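PDB 6N1L: fibronectin-binding protein BBK32, which binds host fibronectin and, through the domain described here, inhibits the classical pathway of complement, probably by binding the protease C1r. Local coordinates for residues I27-L41 and Y123-R137. Residues are numbered along the deposited sequence; the frame is centred on the assembly and turned at random.
Sequences ITKIYNTYTLFSTKL and YEAYKAIVTSILLMR
With CG trans to the backbone N in both residues (chi1 166° in Tyr-34, -168° in Tyr-123), the two tyrosine rings reach across between the helices and lie nearly parallel, 18° apart, but slid so far that they barely overlap; CE1 of Tyr-34 meets CE1 of Tyr-123 at 3.6 Å. On one face of Tyr-34 sits CG2 of Val-130, 3.7 Å from the ring centroid, while Ser-38 OG lies toward the rim of the other. Tyr-123 is held on several sides: Leu-41 CD1 rests on one face of the ring, the edge of Tyr-123 points at the face of Phe-37 in a T-shaped pair, and its OH donates to Ser-38 OG at 3.0 Å. The serine hydroxyl in turn donates to Tyr-34 O, one turn earlier, so two hydrogen bonds in series hold the phenol oxygen and the serine in place.

Tyr-126 drops as a knob among Ile-30, Thr-33, Tyr-34 and Phe-37, its OH 3.2 Å from Thr-33 CG2. Further along, Leu-134 CD2 sits over one face of the Tyr-31 ring in a CH-pi contact while Val-130 CG1 meets its edge, and CG2 of Ile-30 touches CD1 of Ile-133 at 3.7 Å. Arg-137, its chain bent at chi3, donates a hydrogen bond of 3.0 Å from NH1 to Thr-28 OG1, which lies almost in the guanidinium plane; that hydroxyl is also hydrogen-bonded to Ile-24 O.

Helix 66-87 adds Leu-76, Phe-73 and Leu-69 to the apolar side, and Phe-64 stacks on Phe-37. Knobs-into-holes packing between roughly antiparallel segments of helices 9-44 and 122-147, aromatic at one end and aliphatic toward the other, is characteristic of an all-helical bundle, here the complement-inhibitory domain of BBK32.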
loop_
_atom_site.group_PDB
_atom_site.type_symbol
_atom_site.label_atom_id
_atom_site.label_comp_id
_atom_site.label_asym_id
_atom_site.label_seq_id
_atom_site.Cartn_x
_atom_site.Cartn_y
_atom_site.Cartn_z
ATOM N N ILE A 27 1.895 2.361 -1.736
ATOM C CA ILE A 27 1.260 2.553 -0.435
ATOM C C ILE A 27 0.747 3.978 -0.301
ATOM O O ILE A 27 -0.369 4.206 0.169
ATOM C CB ILE A 27 2.233 2.194 0.701
ATOM C CG1 ILE A 27 2.469 0.687 0.673
ATOM C CG2 ILE A 27 1.629 2.647 2.042
ATOM C CD1 ILE A 27 3.520 0.179 1.691
ATOM N N THR A 28 1.548 4.962 -0.712
ATOM C CA THR A 28 1.097 6.345 -0.595
ATOM C C THR A 28 -0.156 6.566 -1.434
ATOM O O THR A 28 -1.094 7.246 -0.996
ATOM C CB THR A 28 2.218 7.306 -1.005
ATOM O OG1 THR A 28 3.370 7.086 -0.173
ATOM C CG2 THR A 28 1.785 8.749 -0.853
ATOM N N LYS A 29 -0.213 5.943 -2.615
ATOM C CA LYS A 29 -1.402 6.036 -3.463
ATOM C C LYS A 29 -2.628 5.453 -2.766
ATOM O O LYS A 29 -3.717 6.050 -2.800
ATOM C CB LYS A 29 -1.146 5.319 -4.788
ATOM C CG LYS A 29 -2.304 5.390 -5.774
ATOM C CD LYS A 29 -2.027 4.483 -6.967
ATOM C CE LYS A 29 -3.159 4.540 -7.984
ATOM N NZ LYS A 29 -2.940 3.569 -9.096
ATOM N N ILE A 30 -2.468 4.294 -2.113
ATOM C CA ILE A 30 -3.578 3.682 -1.394
ATOM C C ILE A 30 -4.023 4.580 -0.244
ATOM O O ILE A 30 -5.222 4.776 -0.020
ATOM C CB ILE A 30 -3.199 2.280 -0.884
ATOM C CG1 ILE A 30 -2.960 1.308 -2.043
ATOM C CG2 ILE A 30 -4.312 1.725 -0.016
ATOM C CD1 ILE A 30 -2.217 -0.004 -1.617
ATOM N N TYR A 31 -3.063 5.118 0.521
ATOM C CA TYR A 31 -3.432 5.945 1.666
ATOM C C TYR A 31 -4.113 7.237 1.208
ATOM O O TYR A 31 -5.086 7.686 1.825
ATOM C CB TYR A 31 -2.201 6.251 2.529
ATOM C CG TYR A 31 -2.542 7.062 3.746
ATOM C CD1 TYR A 31 -3.267 6.502 4.789
ATOM C CD2 TYR A 31 -2.155 8.385 3.851
ATOM C CE1 TYR A 31 -3.616 7.249 5.896
ATOM C CE2 TYR A 31 -2.479 9.133 4.963
ATOM C CZ TYR A 31 -3.208 8.562 5.980
ATOM O OH TYR A 31 -3.532 9.325 7.085
ATOM N N ASN A 32 -3.616 7.831 0.123
ATOM C CA ASN A 32 -4.255 9.039 -0.406
ATOM C C ASN A 32 -5.673 8.754 -0.885
ATOM O O ASN A 32 -6.558 9.611 -0.746
ATOM C CB ASN A 32 -3.420 9.629 -1.540
ATOM C CG ASN A 32 -2.111 10.257 -1.053
ATOM O OD1 ASN A 32 -1.923 10.524 0.137
ATOM N ND2 ASN A 32 -1.216 10.506 -1.984
ATOM N N THR A 33 -5.913 7.560 -1.432
ATOM C CA THR A 33 -7.276 7.186 -1.818
ATOM C C THR A 33 -8.184 7.099 -0.597
ATOM O O THR A 33 -9.306 7.621 -0.593
ATOM C CB THR A 33 -7.275 5.853 -2.572
ATOM O OG1 THR A 33 -6.390 5.927 -3.690
ATOM C CG2 THR A 33 -8.692 5.548 -3.112
ATOM N N TYR A 34 -7.711 6.438 0.457
ATOM C CA TYR A 34 -8.456 6.396 1.706
ATOM C C TYR A 34 -8.771 7.800 2.217
ATOM O O TYR A 34 -9.905 8.074 2.621
ATOM C CB TYR A 34 -7.654 5.609 2.733
ATOM C CG TYR A 34 -8.150 5.770 4.143
ATOM C CD1 TYR A 34 -9.332 5.177 4.553
ATOM C CD2 TYR A 34 -7.412 6.499 5.070
ATOM C CE1 TYR A 34 -9.788 5.324 5.869
ATOM C CE2 TYR A 34 -7.853 6.648 6.375
ATOM C CZ TYR A 34 -9.034 6.059 6.765
ATOM O OH TYR A 34 -9.466 6.212 8.065
ATOM N N THR A 35 -7.797 8.711 2.167
ATOM C CA THR A 35 -8.033 10.064 2.676
ATOM C C THR A 35 -9.131 10.758 1.879
ATOM O O THR A 35 -10.059 11.358 2.446
ATOM C CB THR A 35 -6.740 10.869 2.612
ATOM O OG1 THR A 35 -5.784 10.287 3.520
ATOM C CG2 THR A 35 -6.990 12.322 3.007
ATOM N N LEU A 36 -9.057 10.646 0.555
ATOM C CA LEU A 36 -10.052 11.261 -0.318
ATOM C C LEU A 36 -11.431 10.648 -0.103
ATOM O O LEU A 36 -12.430 11.373 0.015
ATOM C CB LEU A 36 -9.608 11.128 -1.778
ATOM C CG LEU A 36 -10.468 11.926 -2.773
ATOM C CD1 LEU A 36 -10.321 13.385 -2.474
ATOM C CD2 LEU A 36 -10.009 11.628 -4.210
ATOM N N PHE A 37 -11.511 9.311 -0.069
ATOM C CA PHE A 37 -12.764 8.614 0.209
ATOM C C PHE A 37 -13.377 9.129 1.508
ATOM O O PHE A 37 -14.557 9.500 1.553
ATOM C CB PHE A 37 -12.471 7.107 0.271
ATOM C CG PHE A 37 -13.670 6.202 0.322
ATOM C CD1 PHE A 37 -14.939 6.628 -0.015
ATOM C CD2 PHE A 37 -13.502 4.879 0.702
ATOM C CE1 PHE A 37 -16.008 5.758 0.039
ATOM C CE2 PHE A 37 -14.568 4.007 0.759
ATOM C CZ PHE A 37 -15.823 4.445 0.421
ATOM N N SER A 38 -12.555 9.209 2.566
ATOM C CA SER A 38 -13.025 9.703 3.861
ATOM C C SER A 38 -13.661 11.084 3.760
ATOM O O SER A 38 -14.722 11.328 4.352
ATOM C CB SER A 38 -11.867 9.736 4.862
ATOM O OG SER A 38 -11.374 8.431 5.099
ATOM N N THR A 39 -13.046 11.998 3.003
ATOM C CA THR A 39 -13.599 13.346 2.904
ATOM C C THR A 39 -14.940 13.364 2.175
ATOM O O THR A 39 -15.808 14.172 2.523
ATOM C CB THR A 39 -12.620 14.316 2.231
ATOM O OG1 THR A 39 -12.438 14.001 0.842
ATOM C CG2 THR A 39 -11.273 14.301 2.946
ATOM N N LYS A 40 -15.136 12.489 1.181
ATOM C CA LYS A 40 -16.431 12.436 0.500
ATOM C C LYS A 40 -17.527 11.947 1.436
ATOM O O LYS A 40 -18.668 12.430 1.377
ATOM C CB LYS A 40 -16.364 11.522 -0.726
ATOM C CG LYS A 40 -15.315 11.847 -1.747
ATOM C CD LYS A 40 -15.290 13.306 -2.135
ATOM C CE LYS A 40 -14.192 13.555 -3.131
ATOM N NZ LYS A 40 -14.107 14.974 -3.495
ATOM N N LEU A 41 -17.209 10.962 2.280
ATOM C CA LEU A 41 -18.170 10.452 3.246
ATOM C C LEU A 41 -18.503 11.514 4.280
ATOM O O LEU A 41 -19.664 11.651 4.690
ATOM C CB LEU A 41 -17.619 9.192 3.925
ATOM C CG LEU A 41 -17.382 7.994 2.994
ATOM C CD1 LEU A 41 -16.617 6.890 3.715
ATOM C CD2 LEU A 41 -18.683 7.443 2.422
ATOM N N TYR A 123 -15.341 1.019 2.766
ATOM C CA TYR A 123 -14.685 1.861 3.759
ATOM C C TYR A 123 -14.131 1.025 4.906
ATOM O O TYR A 123 -13.040 1.303 5.420
ATOM C CB TYR A 123 -15.644 2.932 4.286
ATOM C CG TYR A 123 -14.911 3.986 5.080
ATOM C CD1 TYR A 123 -14.002 4.833 4.454
ATOM C CD2 TYR A 123 -15.093 4.109 6.445
ATOM C CE1 TYR A 123 -13.303 5.788 5.172
ATOM C CE2 TYR A 123 -14.405 5.067 7.173
ATOM C CZ TYR A 123 -13.513 5.903 6.526
ATOM O OH TYR A 123 -12.818 6.859 7.232
ATOM N N GLU A 124 -14.869 -0.007 5.320
ATOM C CA GLU A 124 -14.374 -0.902 6.356
ATOM C C GLU A 124 -13.133 -1.654 5.895
ATOM O O GLU A 124 -12.254 -1.949 6.711
ATOM C CB GLU A 124 -15.464 -1.894 6.760
ATOM C CG GLU A 124 -16.659 -1.257 7.455
ATOM C CD GLU A 124 -16.262 -0.556 8.736
ATOM O OE1 GLU A 124 -15.609 -1.206 9.583
ATOM O OE2 GLU A 124 -16.598 0.638 8.891
ATOM N N ALA A 125 -13.061 -1.993 4.607
ATOM C CA ALA A 125 -11.876 -2.668 4.078
ATOM C C ALA A 125 -10.647 -1.773 4.195
ATOM O O ALA A 125 -9.593 -2.208 4.679
ATOM C CB ALA A 125 -12.118 -3.085 2.625
ATOM N N TYR A 126 -10.774 -0.509 3.785
ATOM C CA TYR A 126 -9.695 0.459 3.974
ATOM C C TYR A 126 -9.322 0.580 5.446
ATOM O O TYR A 126 -8.144 0.501 5.806
ATOM C CB TYR A 126 -10.100 1.829 3.407
ATOM C CG TYR A 126 -9.844 2.015 1.929
ATOM C CD1 TYR A 126 -8.572 2.326 1.445
ATOM C CD2 TYR A 126 -10.880 1.880 1.005
ATOM C CE1 TYR A 126 -8.337 2.502 0.100
ATOM C CE2 TYR A 126 -10.664 2.052 -0.349
ATOM C CZ TYR A 126 -9.391 2.360 -0.807
ATOM O OH TYR A 126 -9.172 2.520 -2.143
ATOM N N LYS A 127 -10.323 0.748 6.323
ATOM C CA LYS A 127 -10.039 0.876 7.750
ATOM C C LYS A 127 -9.279 -0.328 8.293
ATOM O O LYS A 127 -8.446 -0.185 9.195
ATOM C CB LYS A 127 -11.341 1.075 8.534
ATOM C CG LYS A 127 -11.674 2.531 8.800
ATOM C CD LYS A 127 -12.536 2.664 10.051
ATOM C CE LYS A 127 -13.939 2.111 9.822
ATOM N NZ LYS A 127 -14.598 1.681 11.100
ATOM N N ALA A 128 -9.533 -1.516 7.750
ATOM C CA ALA A 128 -8.817 -2.696 8.205
ATOM C C ALA A 128 -7.322 -2.665 7.881
ATOM O O ALA A 128 -6.557 -3.383 8.535
ATOM C CB ALA A 128 -9.454 -3.946 7.600
ATOM N N ILE A 129 -6.871 -1.885 6.894
ATOM C CA ILE A 129 -5.489 -2.008 6.445
ATOM C C ILE A 129 -4.671 -0.735 6.573
ATOM O O ILE A 129 -3.463 -0.771 6.341
ATOM C CB ILE A 129 -5.398 -2.560 5.001
ATOM C CG1 ILE A 129 -6.186 -1.716 3.991
ATOM C CG2 ILE A 129 -5.901 -4.007 4.971
ATOM C CD1 ILE A 129 -5.438 -0.528 3.440
ATOM N N VAL A 130 -5.273 0.399 6.963
ATOM C CA VAL A 130 -4.542 1.665 6.881
ATOM C C VAL A 130 -3.361 1.700 7.854
ATOM O O VAL A 130 -2.255 2.114 7.488
ATOM C CB VAL A 130 -5.483 2.863 7.090
ATOM C CG1 VAL A 130 -4.662 4.117 7.378
ATOM C CG2 VAL A 130 -6.280 3.066 5.826
ATOM N N THR A 131 -3.567 1.267 9.106
ATOM C CA THR A 131 -2.450 1.265 10.044
ATOM C C THR A 131 -1.315 0.381 9.550
ATOM O O THR A 131 -0.148 0.787 9.582
ATOM C CB THR A 131 -2.911 0.812 11.434
ATOM O OG1 THR A 131 -3.730 1.831 12.001
ATOM C CG2 THR A 131 -1.718 0.591 12.344
ATOM N N SER A 132 -1.644 -0.816 9.047
ATOM C CA SER A 132 -0.615 -1.751 8.598
ATOM C C SER A 132 0.196 -1.195 7.436
ATOM O O SER A 132 1.426 -1.332 7.408
ATOM C CB SER A 132 -1.249 -3.089 8.210
ATOM O OG SER A 132 -1.817 -3.722 9.354
ATOM N N ILE A 133 -0.465 -0.554 6.460
ATOM C CA ILE A 133 0.321 -0.083 5.329
ATOM C C ILE A 133 1.155 1.131 5.704
ATOM O O ILE A 133 2.235 1.338 5.141
ATOM C CB ILE A 133 -0.555 0.196 4.084
ATOM C CG1 ILE A 133 -1.545 1.332 4.343
ATOM C CG2 ILE A 133 -1.265 -1.088 3.644
ATOM C CD1 ILE A 133 -2.224 1.857 3.056
ATOM N N LEU A 134 0.692 1.952 6.641
ATOM C CA LEU A 134 1.502 3.087 7.061
ATOM C C LEU A 134 2.774 2.599 7.749
ATOM O O LEU A 134 3.861 3.124 7.499
ATOM C CB LEU A 134 0.705 3.998 7.994
ATOM C CG LEU A 134 -0.341 4.923 7.346
ATOM C CD1 LEU A 134 -1.089 5.655 8.451
ATOM C CD2 LEU A 134 0.363 5.893 6.422
ATOM N N LEU A 135 2.649 1.567 8.590
ATOM C CA LEU A 135 3.833 0.997 9.226
ATOM C C LEU A 135 4.744 0.323 8.201
ATOM O O LEU A 135 5.978 0.420 8.286
ATOM C CB LEU A 135 3.400 0.013 10.314
ATOM C CG LEU A 135 2.783 0.704 11.533
ATOM C CD1 LEU A 135 2.053 -0.256 12.452
ATOM C CD2 LEU A 135 3.873 1.475 12.281
ATOM N N MET A 136 4.143 -0.387 7.249
ATOM C CA MET A 136 4.883 -1.045 6.182
ATOM C C MET A 136 5.696 -0.051 5.357
ATOM O O MET A 136 6.854 -0.315 5.013
ATOM C CB MET A 136 3.897 -1.812 5.304
ATOM C CG MET A 136 4.526 -2.601 4.177
ATOM S SD MET A 136 3.244 -3.466 3.248
ATOM C CE MET A 136 2.659 -4.618 4.485
ATOM N N ARG A 137 5.108 1.105 5.020
ATOM C CA ARG A 137 5.868 2.112 4.283
ATOM C C ARG A 137 7.100 2.550 5.067
ATOM O O ARG A 137 8.175 2.737 4.489
ATOM C CB ARG A 137 4.978 3.318 3.974
ATOM C CG ARG A 137 5.643 4.365 3.105
ATOM C CD ARG A 137 4.632 5.467 2.714
ATOM N NE ARG A 137 4.132 6.162 3.896
ATOM C CZ ARG A 137 3.277 7.185 3.867
ATOM N NH1 ARG A 137 2.809 7.644 2.713
ATOM N NH2 ARG A 137 2.891 7.755 4.998
#